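Local coordinates for protein-glutamine gamma-glutamyltransferase 2 (Pagrus major, PDB 1G0D) that probably uses calcium to join protein-bound glutamine side chains to lysines or other primary amines, releasing ammonia and leaving cross-linked or aminated proteins, at residues A299-G304 and D326-F331; S307-L312 and D397-I402. One frame throughout, in Å; residues are numbered along the deposited sequence.

Contact 1: residues A299-G304 and D326-F331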
ATOM      1  N   ALA A 299      -0.127 -14.102   9.162  1.00 18.22           N
ATOM      2  CA  ALA A 299       0.364 -14.328  10.515  1.00 13.41           C
ATOM      3  C   ALA A 299       1.041 -13.077  11.101  1.00 12.63           C
ATOM      4  O   ALA A 299       2.165 -13.131  11.619  1.00 11.78           O
ATOM      5  CB  ALA A 299       1.320 -15.477  10.528  1.00 13.01           C
ATOM      6  N   HIS A 300       0.344 -11.949  11.048  1.00 13.18           N
ATOM      7  CA  HIS A 300       0.893 -10.709  11.598  1.00 15.78           C
ATOM      8  C   HIS A 300       1.002 -10.718  13.123  1.00 19.06           C
ATOM      9  O   HIS A 300       1.980 -10.247  13.709  1.00 20.84           O
ATOM     10  CB  HIS A 300       0.018  -9.535  11.213  1.00  7.16           C
ATOM     11  CG  HIS A 300       0.640  -8.226  11.540  1.00 12.73           C
ATOM     12  ND1 HIS A 300       1.827  -7.809  10.972  1.00 14.84           N
ATOM     13  CD2 HIS A 300       0.259  -7.241  12.385  1.00 12.43           C
ATOM     14  CE1 HIS A 300       2.150  -6.623  11.456  1.00 13.39           C
ATOM     15  NE2 HIS A 300       1.215  -6.256  12.316  1.00 12.66           N
ATOM     16  N   ASP A 301      -0.073 -11.219  13.726  1.00 26.42           N
ATOM     17  CA  ASP A 301      -0.324 -11.362  15.170  1.00 29.36           C
ATOM     18  C   ASP A 301       0.728 -12.090  15.996  1.00 29.09           C
ATOM     19  O   ASP A 301       0.944 -11.788  17.165  1.00 31.57           O
ATOM     20  CB  ASP A 301      -1.604 -12.156  15.321  1.00 38.17           C
ATOM     21  CG  ASP A 301      -1.594 -13.431  14.445  1.00 44.36           C
ATOM     22  OD1 ASP A 301      -1.895 -13.311  13.240  1.00 44.71           O
ATOM     23  OD2 ASP A 301      -1.281 -14.548  14.943  1.00 51.08           O
ATOM     24  N   VAL A 302       1.307 -13.098  15.361  1.00 28.16           N
ATOM     25  CA  VAL A 302       2.304 -14.014  15.893  1.00 23.51           C
ATOM     26  C   VAL A 302       3.599 -13.361  16.449  1.00 24.08           C
ATOM     27  O   VAL A 302       4.347 -13.950  17.248  1.00 19.59           O
ATOM     28  CB  VAL A 302       2.537 -15.060  14.756  1.00 21.69           C
ATOM     29  CG1 VAL A 302       3.970 -15.176  14.373  1.00 22.15           C
ATOM     30  CG2 VAL A 302       1.917 -16.361  15.150  1.00 20.33           C
ATOM     31  N   ASP A 303       3.856 -12.121  16.045  1.00 26.74           N
ATOM     32  CA  ASP A 303       5.038 -11.444  16.530  1.00 26.16           C
ATOM     33  C   ASP A 303       6.328 -12.245  16.289  1.00 26.94           C
ATOM     34  O   ASP A 303       7.114 -12.533  17.204  1.00 27.64           O
ATOM     35  CB  ASP A 303       4.888 -11.152  18.005  1.00 25.21           C
ATOM     36  CG  ASP A 303       5.801 -10.048  18.460  1.00 29.64           C
ATOM     37  OD1 ASP A 303       5.750  -8.950  17.843  1.00 27.24           O
ATOM     38  OD2 ASP A 303       6.572 -10.284  19.427  1.00 30.41           O
ATOM     39  N   GLY A 304       6.526 -12.622  15.036  1.00 25.38           N
ATOM     40  CA  GLY A 304       7.730 -13.324  14.681  1.00 22.58           C
ATOM     41  C   GLY A 304       7.906 -14.757  15.077  1.00 21.93           C
ATOM     42  O   GLY A 304       8.902 -15.323  14.674  1.00 26.00           O
ATOM     43  N   ASP A 326      -8.497 -13.359  17.306  1.00 21.65           N
ATOM     44  CA  ASP A 326      -8.679 -14.720  16.816  1.00 22.53           C
ATOM     45  C   ASP A 326      -7.686 -15.114  15.684  1.00 21.53           C
ATOM     46  O   ASP A 326      -8.030 -15.217  14.495  1.00 18.71           O
ATOM     47  CB  ASP A 326     -10.120 -14.848  16.339  1.00 23.07           C
ATOM     48  CG  ASP A 326     -10.600 -16.265  16.291  1.00 25.81           C
ATOM     49  OD1 ASP A 326      -9.897 -17.179  16.782  1.00 27.20           O
ATOM     50  OD2 ASP A 326     -11.712 -16.452  15.754  1.00 30.22           O
ATOM     51  N   SER A 327      -6.434 -15.313  16.074  1.00 22.06           N
ATOM     52  CA  SER A 327      -5.407 -15.711  15.136  1.00 20.62           C
ATOM     53  C   SER A 327      -5.204 -14.806  13.920  1.00 21.08           C
ATOM     54  O   SER A 327      -5.440 -13.579  13.954  1.00 20.82           O
ATOM     55  CB  SER A 327      -5.679 -17.130  14.656  1.00 18.78           C
ATOM     56  OG  SER A 327      -4.492 -17.880  14.695  1.00 24.17           O
ATOM     57  N   SER A 328      -4.745 -15.454  12.851  1.00 17.65           N
ATOM     58  CA  SER A 328      -4.411 -14.813  11.595  1.00 17.31           C
ATOM     59  C   SER A 328      -5.426 -13.868  11.034  1.00 16.48           C
ATOM     60  O   SER A 328      -6.623 -14.145  11.046  1.00 17.30           O
ATOM     61  CB  SER A 328      -4.095 -15.879  10.552  1.00 19.74           C
ATOM     62  OG  SER A 328      -3.100 -16.781  11.037  1.00 27.20           O
ATOM     63  N   TRP A 329      -4.924 -12.749  10.523  1.00 14.27           N
ATOM     64  CA  TRP A 329      -5.753 -11.718   9.913  1.00 12.46           C
ATOM     65  C   TRP A 329      -6.400 -12.227   8.626  1.00 13.68           C
ATOM     66  O   TRP A 329      -5.846 -13.119   7.973  1.00 13.46           O
ATOM     67  CB  TRP A 329      -4.877 -10.516   9.587  1.00 11.95           C
ATOM     68  CG  TRP A 329      -4.344  -9.806  10.779  1.00 11.47           C
ATOM     69  CD1 TRP A 329      -4.166 -10.316  12.044  1.00  6.97           C
ATOM     70  CD2 TRP A 329      -3.911  -8.432  10.830  1.00 13.92           C
ATOM     71  NE1 TRP A 329      -3.646  -9.336  12.874  1.00 11.00           N
ATOM     72  CE2 TRP A 329      -3.483  -8.177  12.153  1.00 14.76           C
ATOM     73  CE3 TRP A 329      -3.847  -7.393   9.886  1.00 12.24           C
ATOM     74  CZ2 TRP A 329      -2.991  -6.913  12.545  1.00 14.10           C
ATOM     75  CZ3 TRP A 329      -3.359  -6.140  10.282  1.00  9.22           C
ATOM     76  CH2 TRP A 329      -2.939  -5.916  11.592  1.00  9.16           C
ATOM     77  N   ASN A 330      -7.549 -11.665   8.238  1.00 14.88           N
ATOM     78  CA  ASN A 330      -8.205 -12.110   7.001  1.00 14.75           C
ATOM     79  C   ASN A 330      -7.273 -11.806   5.808  1.00 16.89           C
ATOM     80  O   ASN A 330      -7.234 -12.543   4.806  1.00 18.16           O
ATOM     81  CB  ASN A 330      -9.545 -11.403   6.806  1.00 14.85           C
ATOM     82  CG  ASN A 330     -10.657 -11.983   7.669  1.00 17.11           C
ATOM     83  OD1 ASN A 330     -10.427 -12.862   8.513  1.00 16.44           O
ATOM     84  ND2 ASN A 330     -11.871 -11.483   7.468  1.00 13.36           N
ATOM     85  N   PHE A 331      -6.534 -10.706   5.924  1.00 17.26           N
ATOM     86  CA  PHE A 331      -5.557 -10.297   4.913  1.00 15.65           C
ATOM     87  C   PHE A 331      -4.728  -9.212   5.543  1.00 13.46           C
ATOM     88  O   PHE A 331      -5.067  -8.677   6.587  1.00 15.18           O
ATOM     89  CB  PHE A 331      -6.223  -9.787   3.609  1.00 15.43           C
ATOM     90  CG  PHE A 331      -6.809  -8.400   3.711  1.00 16.96           C
ATOM     91  CD1 PHE A 331      -8.164  -8.211   4.008  1.00 16.13           C
ATOM     92  CD2 PHE A 331      -6.008  -7.282   3.554  1.00 13.46           C
ATOM     93  CE1 PHE A 331      -8.711  -6.925   4.157  1.00 14.66           C
ATOM     94  CE2 PHE A 331      -6.547  -5.979   3.702  1.00 14.90           C
ATOM     95  CZ  PHE A 331      -7.901  -5.803   4.004  1.00 13.51           C
TER
HETATM   96  O   HOH W   1      -2.132 -17.255  15.930  1.00 27.50           O

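Contact 2: residues S307-L312 and D397-I402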
ATOM      1  N   SER A 307       6.074 -20.801  15.588  1.00 27.26           N
ATOM      2  CA  SER A 307       5.305 -21.856  16.249  1.00 27.58           C
ATOM      3  C   SER A 307       4.405 -21.360  17.345  1.00 27.75           C
ATOM      4  O   SER A 307       4.853 -20.872  18.387  1.00 29.64           O
ATOM      5  CB  SER A 307       6.221 -22.891  16.856  1.00 25.40           C
ATOM      6  OG  SER A 307       6.293 -23.980  15.980  1.00 32.15           O
ATOM      7  N   VAL A 308       3.119 -21.489  17.104  1.00 26.88           N
ATOM      8  CA  VAL A 308       2.154 -21.074  18.082  1.00 28.38           C
ATOM      9  C   VAL A 308       1.117 -22.180  18.288  1.00 27.23           C
ATOM     10  O   VAL A 308       0.599 -22.775  17.337  1.00 28.60           O
ATOM     11  CB  VAL A 308       1.469 -19.736  17.615  1.00 30.33           C
ATOM     12  CG1 VAL A 308       0.232 -19.418  18.464  1.00 28.66           C
ATOM     13  CG2 VAL A 308       2.502 -18.598  17.667  1.00 31.13           C
ATOM     14  N   ASP A 309       0.868 -22.504  19.541  1.00 24.55           N
ATOM     15  CA  ASP A 309      -0.152 -23.465  19.843  1.00 23.88           C
ATOM     16  C   ASP A 309      -1.263 -22.570  20.394  1.00 22.95           C
ATOM     17  O   ASP A 309      -1.052 -21.758  21.283  1.00 24.51           O
ATOM     18  CB  ASP A 309       0.401 -24.483  20.828  1.00 25.29           C
ATOM     19  CG  ASP A 309       1.463 -25.381  20.177  1.00 28.04           C
ATOM     20  OD1 ASP A 309       1.110 -26.173  19.280  1.00 29.16           O
ATOM     21  OD2 ASP A 309       2.655 -25.296  20.534  1.00 34.14           O
ATOM     22  N   PHE A 310      -2.433 -22.682  19.797  1.00 21.05           N
ATOM     23  CA  PHE A 310      -3.565 -21.867  20.147  1.00 20.68           C
ATOM     24  C   PHE A 310      -4.549 -22.680  20.962  1.00 24.15           C
ATOM     25  O   PHE A 310      -5.215 -23.555  20.416  1.00 26.35           O
ATOM     26  CB  PHE A 310      -4.219 -21.401  18.858  1.00 20.55           C
ATOM     27  CG  PHE A 310      -5.099 -20.216  19.020  1.00 22.08           C
ATOM     28  CD1 PHE A 310      -4.620 -18.950  18.771  1.00 22.50           C
ATOM     29  CD2 PHE A 310      -6.418 -20.360  19.432  1.00 21.44           C
ATOM     30  CE1 PHE A 310      -5.446 -17.841  18.933  1.00 22.66           C
ATOM     31  CE2 PHE A 310      -7.237 -19.263  19.590  1.00 17.39           C
ATOM     32  CZ  PHE A 310      -6.750 -18.001  19.339  1.00 21.07           C
ATOM     33  N   LEU A 311      -4.646 -22.374  22.261  1.00 26.59           N
ATOM     34  CA  LEU A 311      -5.546 -23.067  23.198  1.00 22.63           C
ATOM     35  C   LEU A 311      -6.977 -22.549  23.249  1.00 23.07           C
ATOM     36  O   LEU A 311      -7.250 -21.380  23.534  1.00 24.53           O
ATOM     37  CB  LEU A 311      -4.970 -23.014  24.599  1.00 22.82           C
ATOM     38  CG  LEU A 311      -3.484 -23.322  24.676  1.00 22.08           C
ATOM     39  CD1 LEU A 311      -3.064 -23.328  26.132  1.00 23.01           C
ATOM     40  CD2 LEU A 311      -3.209 -24.665  24.018  1.00 21.74           C
ATOM     41  N   LEU A 312      -7.887 -23.466  22.988  1.00 23.54           N
ATOM     42  CA  LEU A 312      -9.305 -23.212  22.974  1.00 21.44           C
ATOM     43  C   LEU A 312      -9.911 -24.099  24.064  1.00 22.53           C
ATOM     44  O   LEU A 312      -9.271 -25.014  24.552  1.00 24.79           O
ATOM     45  CB  LEU A 312      -9.840 -23.628  21.603  1.00 22.54           C
ATOM     46  CG  LEU A 312     -10.131 -22.613  20.486  1.00 24.20           C
ATOM     47  CD1 LEU A 312      -9.312 -21.389  20.683  1.00 20.62           C
ATOM     48  CD2 LEU A 312      -9.879 -23.250  19.127  1.00 20.23           C
ATOM     49  N   ASP A 397       3.424 -21.256  11.932  1.00 27.45           N
ATOM     50  CA  ASP A 397       2.576 -22.450  12.153  1.00 26.73           C
ATOM     51  C   ASP A 397       1.762 -22.372  13.423  1.00 27.03           C
ATOM     52  O   ASP A 397       2.326 -22.487  14.502  1.00 29.01           O
ATOM     53  CB  ASP A 397       3.408 -23.736  12.248  1.00 25.96           C
ATOM     54  CG  ASP A 397       2.554 -25.007  12.089  1.00 26.96           C
ATOM     55  OD1 ASP A 397       1.627 -25.020  11.260  1.00 24.43           O
ATOM     56  OD2 ASP A 397       2.805 -26.007  12.785  1.00 27.47           O
ATOM     57  N   THR A 398       0.448 -22.176  13.289  1.00 27.67           N
ATOM     58  CA  THR A 398      -0.476 -22.125  14.426  1.00 27.22           C
ATOM     59  C   THR A 398      -1.255 -23.448  14.493  1.00 27.11           C
ATOM     60  O   THR A 398      -1.957 -23.837  13.550  1.00 24.95           O
ATOM     61  CB  THR A 398      -1.513 -20.930  14.324  1.00 27.22           C
ATOM     62  OG1 THR A 398      -1.090 -19.832  15.144  1.00 36.74           O
ATOM     63  CG2 THR A 398      -2.864 -21.326  14.849  1.00 25.58           C
ATOM     64  N   ILE A 399      -1.107 -24.151  15.609  1.00 25.85           N
ATOM     65  CA  ILE A 399      -1.822 -25.391  15.811  1.00 22.64           C
ATOM     66  C   ILE A 399      -2.842 -25.173  16.934  1.00 24.11           C
ATOM     67  O   ILE A 399      -2.454 -24.821  18.038  1.00 27.25           O
ATOM     68  CB  ILE A 399      -0.853 -26.477  16.214  1.00 19.78           C
ATOM     69  CG1 ILE A 399       0.076 -26.765  15.038  1.00 17.09           C
ATOM     70  CG2 ILE A 399      -1.618 -27.719  16.672  1.00 19.24           C
ATOM     71  CD1 ILE A 399       1.243 -27.675  15.386  1.00 17.27           C
ATOM     72  N   TYR A 400      -4.132 -25.364  16.659  1.00 23.04           N
ATOM     73  CA  TYR A 400      -5.172 -25.188  17.684  1.00 24.95           C
ATOM     74  C   TYR A 400      -5.355 -26.409  18.589  1.00 23.76           C
ATOM     75  O   TYR A 400      -5.251 -27.535  18.123  1.00 25.75           O
ATOM     76  CB  TYR A 400      -6.499 -24.937  17.029  1.00 30.64           C
ATOM     77  CG  TYR A 400      -6.682 -23.539  16.548  1.00 39.01           C
ATOM     78  CD1 TYR A 400      -6.131 -23.119  15.329  1.00 38.75           C
ATOM     79  CD2 TYR A 400      -7.522 -22.664  17.243  1.00 42.00           C
ATOM     80  CE1 TYR A 400      -6.437 -21.858  14.804  1.00 43.23           C
ATOM     81  CE2 TYR A 400      -7.839 -21.407  16.737  1.00 46.54           C
ATOM     82  CZ  TYR A 400      -7.306 -21.005  15.510  1.00 47.39           C
ATOM     83  OH  TYR A 400      -7.728 -19.794  14.980  1.00 48.81           O
ATOM     84  N   TRP A 401      -5.648 -26.195  19.868  1.00 21.17           N
ATOM     85  CA  TRP A 401      -5.849 -27.318  20.784  1.00 19.12           C
ATOM     86  C   TRP A 401      -7.052 -27.157  21.695  1.00 22.60           C
ATOM     87  O   TRP A 401      -7.361 -26.051  22.144  1.00 22.89           O
ATOM     88  CB  TRP A 401      -4.638 -27.520  21.674  1.00 15.74           C
ATOM     89  CG  TRP A 401      -3.365 -27.689  20.935  1.00 18.30           C
ATOM     90  CD1 TRP A 401      -2.643 -26.714  20.306  1.00 17.70           C
ATOM     91  CD2 TRP A 401      -2.623 -28.903  20.775  1.00 16.70           C
ATOM     92  NE1 TRP A 401      -1.499 -27.250  19.766  1.00 18.56           N
ATOM     93  CE2 TRP A 401      -1.466 -28.597  20.045  1.00 17.82           C
ATOM     94  CE3 TRP A 401      -2.827 -30.226  21.180  1.00 18.81           C
ATOM     95  CZ2 TRP A 401      -0.525 -29.552  19.712  1.00 21.16           C
ATOM     96  CZ3 TRP A 401      -1.885 -31.172  20.853  1.00 15.13           C
ATOM     97  CH2 TRP A 401      -0.757 -30.836  20.130  1.00 19.99           C
ATOM     98  N   ILE A 402      -7.744 -28.268  21.945  1.00 24.78           N
ATOM     99  CA  ILE A 402      -8.872 -28.283  22.872  1.00 26.16           C
ATOM    100  C   ILE A 402      -8.239 -28.738  24.192  1.00 28.22           C
ATOM    101  O   ILE A 402      -7.840 -29.900  24.343  1.00 31.95           O
ATOM    102  CB  ILE A 402      -9.944 -29.336  22.502  1.00 24.96           C
ATOM    103  CG1 ILE A 402     -10.565 -29.016  21.126  1.00 23.05           C
ATOM    104  CG2 ILE A 402     -10.938 -29.456  23.647  1.00 17.95           C
ATOM    105  CD1 ILE A 402     -11.915 -28.350  21.151  1.00 20.66           C
TER

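Contact 1: residues A299-G304 and D326-F331
H300 and W329 carry the aromatic part of this contact, their side chains running alongside each other in the same direction. The imidazole turns its edge to the face of the indole six-membered ring: centroids are 4.7 Å apart, planes 66° apart, and H300 CD2 comes to 3.3 Å from W329 CZ2. Next to this T-shaped pair, H300 CB makes a CH-pi contact 4.0 Å from the centroid of the W329 five-membered ring. The backbone sets CB there; chi1 of -170°, with CG anti to N, then swings the imidazole edge to the six-membered ring. A tryptophan suits the position because its two fused rings receive both at once, while H300 ND1 is hydrogen-bonded to E393 OE2.

The polar part is looser. D301 OD1 lies 3.4 Å from S328 CA, beside the backbone, and no direct hydrogen bond crosses between the segments. A water bridges instead, donating to D301 OD2 at 3.0 Å and lying 2.7 Å from S327 OG; the aspartate offers an acceptor and the serine a second polar group.

The first half of the type I turn from H300 to D303 thus packs on S327, S328 and W329, where the chain enters strand 329-339. W329 also meets the catalytic H332 edge-to-face and lies close to Y515, important for catalytic activity, so the histidine-tryptophan pair forms part of the aromatic surroundings of the transglutaminase Cys-His-Asp active site.

Contact 2: residues S307-L312 and D397-I402
V308 and T398 lie side by side in a parallel pair of beta-strands, 307-312 and 397-402, at one border of a mixed sheet. Five backbone hydrogen bonds alternate along it, from V308 N to D397 O (2.9 Å) through to L312 N to W401 O (2.8 Å). The closer packing is on the face of V308, F310, L312, T398 and Y400. There F310 CB sits over the Y400 ring, 4.0 Å from its centroid, and the two rings meet obliquely; in register and pointing the same way, the tyrosine can receive F310 CB on its ring face.

The other face, with D309, L311, I399 and W401, is more open: D309 is exposed. R459 forms a salt bridge with D397, probably a calcium ligand, and a weak ion pair with D309. Tryptophan suits this face with an apolar surface and one N-H: its CG, anti to the carbonyl carbon (chi1 -55°), sends the indole back along the strand to D309. An alanine in place of W401 is likely to leave D309 OD1 without its indole N-H and R409 without its cation-pi partner. W401 NE1 donates to D309 OD1 at 2.9 Å, bent to 143°, on the anti side and 32° out of the carboxylate plane.

Contacts 1 and 2 have centres about 13 Å apart on the same side of the chain's centre, and their segments alternate in sequence: 299-304, 307-312, 326-331, then 397-402. The turn of contact 1 follows strand 290-298 and leads into strand 307-312 of contact 2, after which the chain returns to begin strand 329-339. Contact 1 lies at the ends of the adjacent strands 290-298 and 329-339 of the antiparallel sheet that carries H332 and D355, while contact 2 is the border of a separate mixed sheet. They touch, V302 CG2 on V308 CG2 and S327 CB on Y400 OH, which joins the surroundings of the active site to a strand that probably contributes a calcium ligand.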